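Local coordinates for protein beta-galactosidase/beta-glucuronidase (Faecalibacterium prausnitzii L2-6, PDB 6MVF) that binds flavin mononucleotide and, as a member of glycoside hydrolase family 2, probably hydrolyses beta-glucuronides or related beta-glycosides, at residues 371-374 against 375-379. Sequence-based numbering, arbitrary orientation.
Sequences HTHV and MEEMK. With FMN (flavin mononucleotide), chain G.
Met-375 lays its CG over one face of the His-371 imidazole, a CH-pi contact with that carbon 4.0 Å from the ring centroid and displaced toward the rim. Its CG sits anti to the carbonyl carbon (chi1 -55°), and bends at the next two torsions carry SD obliquely past the ring, 4.0 Å from NE2 of His-371. NE2 itself is hydrogen-bonded to Asp-415 on helix 407-423, which restrains the rotation of the ring that Met-375 covers. Two residues on, His-373 and Glu-377 run side by side in the same direction. NE2 of His-373 gives a weak, bent bond to OE1 of Glu-377 (2.9 Å, 128° at the hydrogen), with the carboxylate almost perpendicular to the ring, while ND1 is held by Glu-113. Thr-372 and Glu-376 also lie alongside each other, CG2 of Thr-372 being 3.9 Å from CG of Glu-376, whose OE1 goes on to Tyr-178. Backbone i to i+4 bonds, such as Glu-377 N to His-373 O at 2.9 Å, underlie these pairs. Lys-379 stretches out from the helix and brings NZ to O3P of the FMN phosphate, modelled as a covalent link but doubtful at this resolution. Such i, i+4 side-chain pairs, turning round the axis, are characteristic of an alpha-helix, here one of the family 2 TIM barrel between strands 353-357 and 391-398, whose Lys-379 reaches the FMN phosphate.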
ATOM      1  N   HIS A 371     -41.389 -16.320  21.206  1.00 38.62           N
ATOM      2  CA  HIS A 371     -41.056 -17.545  20.485  1.00 42.03           C
ATOM      3  C   HIS A 371     -40.674 -17.228  19.046  1.00 41.84           C
ATOM      4  O   HIS A 371     -39.695 -17.765  18.518  1.00 41.65           O
ATOM      5  CB  HIS A 371     -42.230 -18.538  20.534  1.00 36.20           C
ATOM      6  CG  HIS A 371     -41.977 -19.833  19.814  1.00 34.33           C
ATOM      7  ND1 HIS A 371     -42.409 -20.068  18.524  1.00 41.64           N
ATOM      8  CD2 HIS A 371     -41.351 -20.973  20.208  1.00 39.71           C
ATOM      9  CE1 HIS A 371     -42.057 -21.289  18.149  1.00 30.99           C
ATOM     10  NE2 HIS A 371     -41.412 -21.859  19.153  1.00 36.50           N
ATOM     11  N   THR A 372     -41.419 -16.330  18.405  1.00 41.41           N
ATOM     12  CA  THR A 372     -41.101 -15.960  17.036  1.00 45.42           C
ATOM     13  C   THR A 372     -39.747 -15.257  16.947  1.00 45.38           C
ATOM     14  O   THR A 372     -38.963 -15.540  16.035  1.00 41.24           O
ATOM     15  CB  THR A 372     -42.226 -15.101  16.469  1.00 41.42           C
ATOM     16  OG1 THR A 372     -43.378 -15.933  16.290  1.00 38.94           O
ATOM     17  CG2 THR A 372     -41.821 -14.464  15.124  1.00 34.51           C
ATOM     18  N   HIS A 373     -39.440 -14.361  17.890  1.00 33.66           N
ATOM     19  CA  HIS A 373     -38.114 -13.747  17.903  1.00 42.73           C
ATOM     20  C   HIS A 373     -37.011 -14.804  17.894  1.00 46.44           C
ATOM     21  O   HIS A 373     -36.088 -14.748  17.072  1.00 44.55           O
ATOM     22  CB  HIS A 373     -37.961 -12.834  19.119  1.00 40.41           C
ATOM     23  CG  HIS A 373     -36.585 -12.255  19.280  1.00 44.97           C
ATOM     24  ND1 HIS A 373     -36.300 -10.931  19.015  1.00 46.77           N
ATOM     25  CD2 HIS A 373     -35.423 -12.809  19.711  1.00 44.27           C
ATOM     26  CE1 HIS A 373     -35.020 -10.700  19.255  1.00 45.65           C
ATOM     27  NE2 HIS A 373     -34.467 -11.823  19.681  1.00 46.06           N
ATOM     28  N   VAL A 374     -37.087 -15.779  18.805  1.00 37.02           N
ATOM     29  CA  VAL A 374     -35.975 -16.711  18.966  1.00 35.77           C
ATOM     30  C   VAL A 374     -35.788 -17.537  17.696  1.00 36.98           C
ATOM     31  O   VAL A 374     -34.669 -17.664  17.183  1.00 33.11           O
ATOM     32  CB  VAL A 374     -36.179 -17.583  20.222  1.00 38.12           C
ATOM     33  CG1 VAL A 374     -35.549 -18.932  20.050  1.00 40.32           C
ATOM     34  CG2 VAL A 374     -35.587 -16.898  21.466  1.00 33.17           C
ATOM     35  N   MET A 375     -36.888 -18.065  17.136  1.00 38.55           N
ATOM     36  CA  MET A 375     -36.795 -18.851  15.901  1.00 38.19           C
ATOM     37  C   MET A 375     -36.234 -18.023  14.750  1.00 38.03           C
ATOM     38  O   MET A 375     -35.397 -18.510  13.980  1.00 42.46           O
ATOM     39  CB  MET A 375     -38.162 -19.429  15.502  1.00 38.38           C
ATOM     40  CG  MET A 375     -38.891 -20.284  16.552  1.00 33.09           C
ATOM     41  SD  MET A 375     -38.031 -21.784  17.041  1.00 35.95           S
ATOM     42  CE  MET A 375     -38.339 -22.846  15.633  1.00 35.74           C
ATOM     43  N   GLU A 376     -36.693 -16.775  14.596  1.00 40.92           N
ATOM     44  CA  GLU A 376     -36.187 -15.938  13.509  1.00 36.03           C
ATOM     45  C   GLU A 376     -34.695 -15.693  13.661  1.00 42.28           C
ATOM     46  O   GLU A 376     -33.941 -15.749  12.675  1.00 34.45           O
ATOM     47  CB  GLU A 376     -36.919 -14.607  13.475  1.00 34.40           C
ATOM     48  CG  GLU A 376     -38.402 -14.706  13.270  1.00 44.16           C
ATOM     49  CD  GLU A 376     -38.797 -14.836  11.826  1.00 50.88           C
ATOM     50  OE1 GLU A 376     -38.214 -15.683  11.115  1.00 56.80           O
ATOM     51  OE2 GLU A 376     -39.700 -14.089  11.398  1.00 58.95           O
ATOM     52  N   GLU A 377     -34.253 -15.430  14.900  1.00 31.68           N
ATOM     53  CA  GLU A 377     -32.845 -15.147  15.147  1.00 33.82           C
ATOM     54  C   GLU A 377     -31.980 -16.361  14.845  1.00 39.52           C
ATOM     55  O   GLU A 377     -30.856 -16.214  14.347  1.00 37.14           O
ATOM     56  CB  GLU A 377     -32.642 -14.685  16.590  1.00 31.00           C
ATOM     57  CG  GLU A 377     -31.341 -13.949  16.808  1.00 31.07           C
ATOM     58  CD  GLU A 377     -31.347 -13.014  18.027  1.00 36.44           C
ATOM     59  OE1 GLU A 377     -32.009 -13.325  19.048  1.00 44.45           O
ATOM     60  OE2 GLU A 377     -30.665 -11.968  17.969  1.00 32.11           O
ATOM     61  N   MET A 378     -32.490 -17.568  15.108  1.00 32.00           N
ATOM     62  CA  MET A 378     -31.715 -18.752  14.777  1.00 30.93           C
ATOM     63  C   MET A 378     -31.716 -19.011  13.276  1.00 35.07           C
ATOM     64  O   MET A 378     -30.704 -19.475  12.726  1.00 31.20           O
ATOM     65  CB  MET A 378     -32.253 -19.957  15.524  1.00 31.39           C
ATOM     66  CG  MET A 378     -31.353 -21.157  15.425  1.00 37.79           C
ATOM     67  SD  MET A 378     -29.885 -20.925  16.454  1.00 44.06           S
ATOM     68  CE  MET A 378     -28.728 -21.826  15.465  1.00 30.69           C
ATOM     69  N   LYS A 379     -32.816 -18.675  12.617  1.00 33.62           N
ATOM     70  CA  LYS A 379     -32.908 -18.844  11.151  1.00 37.48           C
ATOM     71  C   LYS A 379     -31.929 -17.879  10.478  1.00 33.76           C
ATOM     72  O   LYS A 379     -31.328 -18.251   9.519  1.00 34.66           O
ATOM     73  CB  LYS A 379     -34.354 -18.684  10.690  1.00 32.24           C
ATOM     74  CG  LYS A 379     -34.682 -19.411   9.406  1.00 42.45           C
ATOM     75  CD  LYS A 379     -36.134 -19.469   9.045  1.00 48.66           C
ATOM     76  CE  LYS A 379     -36.343 -19.888   7.613  1.00 53.94           C
ATOM     77  NZ  LYS A 379     -37.768 -19.941   7.236  1.00 72.23           N
TER
HETATM   78  N1  FMN G 801     -34.411 -19.556  -0.129  1.00 47.93           N
HETATM   79  C2  FMN G 801     -34.373 -18.425  -0.838  1.00 55.69           C
HETATM   80  O2  FMN G 801     -35.326 -18.075  -1.537  1.00 51.89           O
HETATM   81  N3  FMN G 801     -33.341 -17.610  -0.825  1.00 54.37           N
HETATM   82  C4  FMN G 801     -32.266 -17.843  -0.140  1.00 46.26           C
HETATM   83  O4  FMN G 801     -31.313 -17.081  -0.133  1.00 47.31           O
HETATM   84  C4A FMN G 801     -32.228 -19.041   0.627  1.00 44.32           C
HETATM   85  N5  FMN G 801     -31.155 -19.270   1.329  1.00 50.25           N
HETATM   86  C5A FMN G 801     -31.051 -20.358   2.065  1.00 56.99           C
HETATM   87  C6  FMN G 801     -29.904 -20.569   2.785  1.00 50.97           C
HETATM   88  C7  FMN G 801     -29.772 -21.680   3.539  1.00 52.24           C
HETATM   89  C7M FMN G 801     -28.532 -21.898   4.315  1.00 47.16           C
HETATM   90  C8  FMN G 801     -30.868 -22.639   3.601  1.00 58.17           C
HETATM   91  C8M FMN G 801     -30.739 -23.856   4.446  1.00 46.27           C
HETATM   92  C9  FMN G 801     -32.017 -22.422   2.873  1.00 58.86           C
HETATM   93  C9A FMN G 801     -32.151 -21.313   2.095  1.00 54.27           C
HETATM   94  N10 FMN G 801     -33.319 -21.076   1.386  1.00 55.32           N
HETATM   95  C10 FMN G 801     -33.380 -19.918   0.614  1.00 48.11           C
HETATM   96  C1' FMN G 801     -34.345 -22.108   1.454  1.00 62.26           C
HETATM   97  C2' FMN G 801     -35.701 -21.880   2.076  1.00 64.55           C
HETATM   98  O2' FMN G 801     -35.452 -22.188   3.423  1.00 70.41           O
HETATM   99  C3' FMN G 801     -36.743 -22.875   1.615  1.00 69.11           C
HETATM  100  O3' FMN G 801     -36.328 -23.465   0.403  1.00 76.11           O
HETATM  101  C4' FMN G 801     -38.099 -22.275   1.315  1.00 75.22           C
HETATM  102  O4' FMN G 801     -37.851 -21.070   0.608  1.00 78.98           O
HETATM  103  C5' FMN G 801     -38.976 -22.042   2.546  1.00 82.10           C
HETATM  104  O5' FMN G 801     -38.883 -20.705   3.004  1.00 85.62           O
HETATM  105  P   FMN G 801     -39.380 -20.220   4.429  1.00107.55           P
HETATM  106  O1P FMN G 801     -39.794 -18.831   4.149  1.00 84.07           O
HETATM  107  O2P FMN G 801     -40.478 -21.172   4.802  1.00 94.00           O
HETATM  108  O3P FMN G 801     -38.263 -20.313   5.412  1.00 94.16           O